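PDB 6GN8: exoenzyme S, which probably transfers ADP-ribose from NAD+ to host-cell proteins through the C-terminal domain present here, and as a whole toxin probably also activates the GTPase activity of host G proteins. Local coordinates for residues E41-R46 and G163-K168; A94-S99 and S157-S162. The protein carries 2 engineered substitutions. All blocks are in the same frame, centred on the assembly; numbering follows the deposited sequence.

Contact 1: E41-R46 and G163-K168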
ATOM      1  N   GLU C  41     -22.834 -48.161  10.766  1.00 53.02           N
ATOM      2  CA  GLU C  41     -22.470 -49.061   9.667  1.00 55.04           C
ATOM      3  C   GLU C  41     -23.052 -48.679   8.296  1.00 60.03           C
ATOM      4  O   GLU C  41     -22.419 -49.004   7.294  1.00 60.32           O
ATOM      5  CB  GLU C  41     -22.842 -50.505   9.980  1.00 57.05           C
ATOM      6  CG  GLU C  41     -22.458 -50.981  11.361  1.00 67.61           C
ATOM      7  CD  GLU C  41     -22.964 -52.383  11.620  1.00 85.71           C
ATOM      8  OE1 GLU C  41     -22.273 -53.335  11.197  1.00 80.18           O
ATOM      9  OE2 GLU C  41     -24.058 -52.533  12.212  1.00 82.33           O
ATOM     10  N   LYS C  42     -24.218 -47.999   8.221  1.00 56.99           N
ATOM     11  CA  LYS C  42     -24.747 -47.606   6.898  1.00 56.54           C
ATOM     12  C   LYS C  42     -23.748 -46.705   6.125  1.00 58.89           C
ATOM     13  O   LYS C  42     -23.723 -46.744   4.886  1.00 58.74           O
ATOM     14  CB  LYS C  42     -26.135 -46.943   6.984  1.00 58.16           C
ATOM     15  CG  LYS C  42     -26.225 -45.528   7.576  1.00 56.88           C
ATOM     16  CD  LYS C  42     -27.634 -44.932   7.326  1.00 51.96           C
ATOM     17  CE  LYS C  42     -27.742 -44.399   5.913  1.00 74.67           C
ATOM     18  NZ  LYS C  42     -29.132 -44.051   5.497  1.00 85.16           N
ATOM     19  N   TYR C  43     -22.878 -45.968   6.860  1.00 53.35           N
ATOM     20  CA  TYR C  43     -21.882 -45.088   6.241  1.00 53.09           C
ATOM     21  C   TYR C  43     -20.619 -45.806   5.793  1.00 57.83           C
ATOM     22  O   TYR C  43     -19.815 -45.175   5.127  1.00 58.29           O
ATOM     23  CB  TYR C  43     -21.502 -43.941   7.186  1.00 52.64           C
ATOM     24  CG  TYR C  43     -22.708 -43.109   7.555  1.00 50.78           C
ATOM     25  CD1 TYR C  43     -23.348 -42.318   6.606  1.00 50.91           C
ATOM     26  CD2 TYR C  43     -23.263 -43.184   8.826  1.00 50.31           C
ATOM     27  CE1 TYR C  43     -24.496 -41.603   6.921  1.00 48.40           C
ATOM     28  CE2 TYR C  43     -24.412 -42.475   9.151  1.00 50.44           C
ATOM     29  CZ  TYR C  43     -25.015 -41.671   8.199  1.00 54.33           C
ATOM     30  OH  TYR C  43     -26.142 -40.957   8.518  1.00 52.78           O
ATOM     31  N   LEU C  44     -20.451 -47.107   6.109  1.00 56.24           N
ATOM     32  CA  LEU C  44     -19.252 -47.862   5.732  1.00 59.33           C
ATOM     33  C   LEU C  44     -19.111 -48.025   4.210  1.00 69.34           C
ATOM     34  O   LEU C  44     -20.030 -48.519   3.545  1.00 69.53           O
ATOM     35  CB  LEU C  44     -19.210 -49.232   6.413  1.00 59.56           C
ATOM     36  CG  LEU C  44     -18.887 -49.239   7.898  1.00 62.87           C
ATOM     37  CD1 LEU C  44     -19.182 -50.581   8.493  1.00 62.82           C
ATOM     38  CD2 LEU C  44     -17.443 -48.871   8.150  1.00 64.69           C
ATOM     39  N   GLY C  45     -17.969 -47.561   3.697  1.00 69.51           N
ATOM     40  CA  GLY C  45     -17.597 -47.625   2.287  1.00 71.87           C
ATOM     41  C   GLY C  45     -18.131 -46.526   1.389  1.00 78.43           C
ATOM     42  O   GLY C  45     -17.924 -46.584   0.172  1.00 80.40           O
ATOM     43  N   ARG C  46     -18.783 -45.493   1.972  1.00 74.34           N
ATOM     44  CA  ARG C  46     -19.401 -44.394   1.212  1.00 73.31           C
ATOM     45  C   ARG C  46     -18.358 -43.421   0.576  1.00 81.56           C
ATOM     46  O   ARG C  46     -18.716 -42.604  -0.297  1.00 82.10           O
ATOM     47  CB  ARG C  46     -20.451 -43.647   2.047  1.00 65.47           C
ATOM     48  CG  ARG C  46     -21.829 -44.293   1.885  1.00 61.37           C
ATOM     49  CD  ARG C  46     -22.949 -43.548   2.577  1.00 73.53           C
ATOM     50  NE  ARG C  46     -24.167 -44.364   2.681  1.00 86.27           N
ATOM     51  CZ  ARG C  46     -25.393 -43.896   2.934  1.00 95.91           C
ATOM     52  NH1 ARG C  46     -26.429 -44.725   2.983  1.00 77.57           N
ATOM     53  NH2 ARG C  46     -25.595 -42.592   3.104  1.00 78.39           N
ATOM     54  N   GLY C 163     -20.364 -37.184  -0.126  1.00 45.70           N
ATOM     55  CA  GLY C 163     -20.371 -38.593  -0.523  1.00 44.62           C
ATOM     56  C   GLY C 163     -20.731 -39.524   0.620  1.00 48.89           C
ATOM     57  O   GLY C 163     -21.000 -40.710   0.393  1.00 52.46           O
ATOM     58  N   ILE C 164     -20.758 -39.006   1.864  1.00 41.60           N
ATOM     59  CA  ILE C 164     -21.111 -39.797   3.060  1.00 39.62           C
ATOM     60  C   ILE C 164     -22.604 -39.535   3.433  1.00 45.28           C
ATOM     61  O   ILE C 164     -23.385 -40.473   3.582  1.00 44.69           O
ATOM     62  CB  ILE C 164     -20.133 -39.465   4.239  1.00 41.87           C
ATOM     63  CG1 ILE C 164     -18.633 -39.558   3.799  1.00 42.73           C
ATOM     64  CG2 ILE C 164     -20.393 -40.374   5.436  1.00 42.88           C
ATOM     65  CD1 ILE C 164     -17.560 -38.803   4.695  1.00 41.40           C
ATOM     66  N   SER C 165     -22.990 -38.255   3.593  1.00 43.12           N
ATOM     67  CA  SER C 165     -24.367 -37.879   3.949  1.00 42.41           C
ATOM     68  C   SER C 165     -24.702 -36.598   3.174  1.00 46.72           C
ATOM     69  O   SER C 165     -23.871 -35.669   3.115  1.00 44.64           O
ATOM     70  CB  SER C 165     -24.513 -37.735   5.466  1.00 43.88           C
ATOM     71  OG  SER C 165     -25.818 -37.363   5.870  1.00 46.13           O
ATOM     72  N   ASN C 166     -25.862 -36.624   2.450  1.00 44.52           N
ATOM     73  CA  ASN C 166     -26.268 -35.569   1.517  1.00 43.49           C
ATOM     74  C   ASN C 166     -27.778 -35.350   1.457  1.00 47.39           C
ATOM     75  O   ASN C 166     -28.329 -35.158   0.368  1.00 47.07           O
ATOM     76  CB  ASN C 166     -25.728 -35.899   0.118  1.00 45.77           C
ATOM     77  CG  ASN C 166     -25.588 -34.728  -0.840  1.00 58.94           C
ATOM     78  OD1 ASN C 166     -25.340 -33.582  -0.451  1.00 44.32           O
ATOM     79  ND2 ASN C 166     -25.756 -35.002  -2.125  1.00 51.51           N
ATOM     80  N   TYR C 167     -28.456 -35.311   2.625  1.00 43.82           N
ATOM     81  CA  TYR C 167     -29.887 -34.967   2.652  1.00 42.57           C
ATOM     82  C   TYR C 167     -30.041 -33.606   2.021  1.00 49.88           C
ATOM     83  O   TYR C 167     -29.211 -32.726   2.300  1.00 48.02           O
ATOM     84  CB  TYR C 167     -30.451 -34.913   4.086  1.00 40.04           C
ATOM     85  CG  TYR C 167     -30.735 -36.243   4.739  1.00 38.57           C
ATOM     86  CD1 TYR C 167     -31.764 -37.060   4.278  1.00 39.21           C
ATOM     87  CD2 TYR C 167     -30.043 -36.641   5.882  1.00 37.49           C
ATOM     88  CE1 TYR C 167     -32.070 -38.255   4.910  1.00 39.66           C
ATOM     89  CE2 TYR C 167     -30.345 -37.837   6.526  1.00 37.63           C
ATOM     90  CZ  TYR C 167     -31.354 -38.646   6.028  1.00 44.37           C
ATOM     91  OH  TYR C 167     -31.664 -39.834   6.635  1.00 40.49           O
ATOM     92  N   LYS C 168     -31.086 -33.440   1.162  1.00 48.99           N
ATOM     93  CA  LYS C 168     -31.466 -32.204   0.463  1.00 48.77           C
ATOM     94  C   LYS C 168     -30.359 -31.727  -0.485  1.00 52.30           C
ATOM     95  O   LYS C 168     -30.338 -30.553  -0.898  1.00 52.35           O
ATOM     96  CB  LYS C 168     -31.861 -31.120   1.483  1.00 50.72           C
ATOM     97  CG  LYS C 168     -33.221 -31.412   2.102  1.00 67.44           C
ATOM     98  CD  LYS C 168     -33.489 -30.633   3.372  1.00 78.63           C
ATOM     99  CE  LYS C 168     -34.877 -30.946   3.878  1.00 91.87           C
ATOM    100  NZ  LYS C 168     -35.047 -30.595   5.313  1.00104.23           N
TER
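With Y43 CG set beside the backbone N (chi1 -59°) and the R46 chain running straight from CG to NE (chi2 -175°), the tyrosine ring and the guanidinium group both reach the backbone carbonyl of I164. The first partner is a pair of overlapping beta turns, type I from E41 to L44 and type II from Y43 to R46, with G45 at the positive-phi corner of the second. The other lies in the loop between strands 159-160 and 172-175, whose position in the ADP-ribosyltransferase fold is consistent with the ADP-ribosylating turn-turn loop of related toxins. R46 NH2 donates to I164 O over 3.1 Å, with an N-H...O angle of 161°. The acceptor lies close to the guanidinium plane, and the donor arrives almost head-on to the carbonyl. Further back along the same side chain, R46 CD rests 3.3 Å from I164 O. The ring of Y43 turns an edge to this oxygen, CD1 being 3.5 Å from I164 O, while K42 CG sits over the centre of one ring face. The side chains of Y43 and I164 cross at about a right angle, and the branch that touches is the methyl CG2, 3.7 Å from Y43 CD1. Farther out along the ring, S165 CB lies obliquely, 4.1 Å from CE1 of Y43. Helix 54-77 adds to the packing, with L60 against I164 and T64 against S165, and N166 bonds through its amide to N169 and K171 within its own loop. Nearer G163, two acceptors are brought together without a bond, R46 O and G163 O at 3.0 Å, while R46 CB lies 3.4 Å from G163 O.

Contact 2: A94-S99 and S157-S162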
ATOM      1  N   ALA C  94      -9.874 -36.871  14.301  1.00 55.90           N
ATOM      2  CA  ALA C  94      -8.894 -37.684  13.563  1.00 56.73           C
ATOM      3  C   ALA C  94      -8.978 -37.396  12.050  1.00 61.16           C
ATOM      4  O   ALA C  94      -7.937 -37.244  11.402  1.00 62.33           O
ATOM      5  CB  ALA C  94      -9.129 -39.170  13.843  1.00 57.18           C
ATOM      6  N   ALA C  95     -10.223 -37.274  11.512  1.00 55.75           N
ATOM      7  CA  ALA C  95     -10.521 -36.962  10.113  1.00 55.20           C
ATOM      8  C   ALA C  95      -9.931 -35.614   9.707  1.00 60.98           C
ATOM      9  O   ALA C  95      -9.444 -35.499   8.579  1.00 62.58           O
ATOM     10  CB  ALA C  95     -12.037 -36.956   9.878  1.00 53.93           C
ATOM     11  N   PHE C  96      -9.985 -34.592  10.598  1.00 56.36           N
ATOM     12  CA  PHE C  96      -9.428 -33.263  10.313  1.00 55.92           C
ATOM     13  C   PHE C  96      -7.890 -33.303  10.383  1.00 66.29           C
ATOM     14  O   PHE C  96      -7.216 -32.599   9.627  1.00 67.46           O
ATOM     15  CB  PHE C  96     -10.013 -32.190  11.255  1.00 55.10           C
ATOM     16  CG  PHE C  96     -11.413 -31.742  10.885  1.00 52.61           C
ATOM     17  CD1 PHE C  96     -11.623 -30.828   9.855  1.00 52.52           C
ATOM     18  CD2 PHE C  96     -12.521 -32.212  11.587  1.00 52.22           C
ATOM     19  CE1 PHE C  96     -12.919 -30.442   9.489  1.00 50.95           C
ATOM     20  CE2 PHE C  96     -13.819 -31.824  11.226  1.00 52.11           C
ATOM     21  CZ  PHE C  96     -14.006 -30.936  10.178  1.00 49.74           C
ATOM     22  N   GLU C  97      -7.337 -34.160  11.256  1.00 66.42           N
ATOM     23  CA  GLU C  97      -5.888 -34.316  11.403  1.00 68.80           C
ATOM     24  C   GLU C  97      -5.266 -34.812  10.113  1.00 74.75           C
ATOM     25  O   GLU C  97      -4.270 -34.255   9.671  1.00 75.71           O
ATOM     26  CB  GLU C  97      -5.565 -35.272  12.545  1.00 71.40           C
ATOM     27  CG  GLU C  97      -5.669 -34.635  13.912  1.00 84.37           C
ATOM     28  CD  GLU C  97      -4.857 -35.373  14.955  1.00112.46           C
ATOM     29  OE1 GLU C  97      -5.393 -36.327  15.566  1.00 95.28           O
ATOM     30  OE2 GLU C  97      -3.676 -35.007  15.147  1.00115.30           O
ATOM     31  N   LYS C  98      -5.893 -35.817   9.483  1.00 72.95           N
ATOM     32  CA  LYS C  98      -5.459 -36.441   8.229  1.00 74.48           C
ATOM     33  C   LYS C  98      -5.680 -35.546   6.999  1.00 79.59           C
ATOM     34  O   LYS C  98      -4.933 -35.652   6.027  1.00 81.03           O
ATOM     35  CB  LYS C  98      -6.210 -37.774   8.012  1.00 75.93           C
ATOM     36  CG  LYS C  98      -5.847 -38.856   9.018  1.00 87.37           C
ATOM     37  CD  LYS C  98      -6.514 -40.186   8.698  1.00 87.21           C
ATOM     38  CE  LYS C  98      -6.152 -41.220   9.727  1.00 85.27           C
ATOM     39  NZ  LYS C  98      -6.809 -42.525   9.460  1.00 91.74           N
ATOM     40  N   SER C  99      -6.707 -34.692   7.035  1.00 75.95           N
ATOM     41  CA  SER C  99      -7.137 -33.878   5.905  1.00 75.11           C
ATOM     42  C   SER C  99      -6.232 -32.722   5.562  1.00 79.76           C
ATOM     43  O   SER C  99      -5.873 -32.601   4.393  1.00 80.67           O
ATOM     44  CB  SER C  99      -8.554 -33.364   6.120  1.00 76.55           C
ATOM     45  OG  SER C  99      -9.440 -34.466   6.028  1.00 86.73           O
ATOM     46  N   SER C 157      -9.477 -25.834   5.019  1.00 53.75           N
ATOM     47  CA  SER C 157      -9.399 -26.995   5.939  1.00 53.81           C
ATOM     48  C   SER C 157     -10.716 -27.772   6.153  1.00 57.65           C
ATOM     49  O   SER C 157     -10.779 -28.635   7.038  1.00 58.95           O
ATOM     50  CB  SER C 157      -8.858 -26.554   7.295  1.00 55.00           C
ATOM     51  OG  SER C 157      -7.604 -25.929   7.075  1.00 65.62           O
ATOM     52  N   GLY C 158     -11.717 -27.488   5.328  1.00 51.41           N
ATOM     53  CA  GLY C 158     -13.016 -28.132   5.419  1.00 50.02           C
ATOM     54  C   GLY C 158     -13.023 -29.535   4.850  1.00 53.31           C
ATOM     55  O   GLY C 158     -12.276 -29.816   3.918  1.00 55.67           O
ATOM     56  N   ILE C 159     -13.863 -30.425   5.405  1.00 46.03           N
ATOM     57  CA  ILE C 159     -14.011 -31.797   4.913  1.00 44.78           C
ATOM     58  C   ILE C 159     -15.339 -31.889   4.156  1.00 47.69           C
ATOM     59  O   ILE C 159     -16.400 -31.527   4.679  1.00 44.67           O
ATOM     60  CB  ILE C 159     -13.878 -32.873   6.043  1.00 46.76           C
ATOM     61  CG1 ILE C 159     -12.420 -32.889   6.604  1.00 47.10           C
ATOM     62  CG2 ILE C 159     -14.323 -34.294   5.555  1.00 44.65           C
ATOM     63  CD1 ILE C 159     -12.258 -33.676   7.812  1.00 51.34           C
ATOM     64  N   ASP C 160     -15.257 -32.327   2.899  1.00 46.72           N
ATOM     65  CA  ASP C 160     -16.423 -32.529   2.061  1.00 47.05           C
ATOM     66  C   ASP C 160     -17.016 -33.876   2.434  1.00 50.80           C
ATOM     67  O   ASP C 160     -16.339 -34.902   2.339  1.00 52.58           O
ATOM     68  CB  ASP C 160     -16.045 -32.434   0.577  1.00 50.99           C
ATOM     69  CG  ASP C 160     -17.132 -32.886  -0.377  1.00 72.10           C
ATOM     70  OD1 ASP C 160     -18.288 -32.443  -0.215  1.00 72.75           O
ATOM     71  OD2 ASP C 160     -16.825 -33.681  -1.288  1.00 86.85           O
ATOM     72  N   VAL C 161     -18.241 -33.859   2.952  1.00 45.99           N
ATOM     73  CA  VAL C 161     -18.951 -35.060   3.427  1.00 44.93           C
ATOM     74  C   VAL C 161     -20.126 -35.439   2.506  1.00 50.09           C
ATOM     75  O   VAL C 161     -20.912 -36.318   2.854  1.00 51.39           O
ATOM     76  CB  VAL C 161     -19.429 -34.875   4.899  1.00 46.70           C
ATOM     77  CG1 VAL C 161     -18.249 -34.763   5.854  1.00 46.17           C
ATOM     78  CG2 VAL C 161     -20.357 -33.678   5.053  1.00 45.49           C
ATOM     79  N   SER C 162     -20.211 -34.824   1.308  1.00 47.01           N
ATOM     80  CA  SER C 162     -21.320 -35.002   0.378  1.00 46.16           C
ATOM     81  C   SER C 162     -21.448 -36.429  -0.140  1.00 49.10           C
ATOM     82  O   SER C 162     -22.559 -36.850  -0.465  1.00 50.43           O
ATOM     83  CB  SER C 162     -21.257 -33.999  -0.769  1.00 50.13           C
ATOM     84  OG  SER C 162     -20.081 -34.117  -1.546  1.00 60.50           O
TER
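A95 begins the contact by setting its CB 3.9 Å from I159 CD1, where the last turns of helix 83-99 cover the edge strand 159-160 of the small antiparallel sheet in the ADP-ribosyltransferase domain. The carbonyl of the same residue comes closer still, A95 O lying 3.4 Å from I159 CD1. I159 pairs through its backbone with L174 of the neighbouring strand. F96 follows, laying one ring face over the same methyl. This is a CH-pi contact, with I159 CD1 3.6 Å from the centroid of the F96 ring and only 14° off its normal. I159 CB points toward the helix, and with CD1 anti to CA (chi2 169°) the methyl is carried out to the ring. In its own plane the F96 ring meets S157 O at an edge, CD1 to O being 3.7 Å, and Y132 and N176 also touch it. One turn beyond A95, S99 folds its hydroxyl back along the helix and donates to A95 O at 2.8 Å; H52 NE2 is hydrogen-bonded to the same hydroxyl. The two bonds help hold the hydroxyl in place, with S99 OG 3.4 Å from I159 CG1.

From the N terminus, the chain passes helix 38-41, makes the turns of 41-46 and enters helix 54-77; contact 1 closes only when 163-168 returns, 117 residues later. Inside that long loop, helix 83-99 leads through 94-99 to the strands of both sheets, and the return of 157-162 closes contact 2. The two are therefore nested, not crossed. Their later segments adjoin, so one run of chain from S157 to K168 meets the end of helix 83-99 first and the turns of 41-46 second, with the contact centres 15 Å apart. Helix 54-77 serves both, touching I164 and S165 as well as A95 and V161, and thus ties helix 83-99 to the loop that follows strand 159-160.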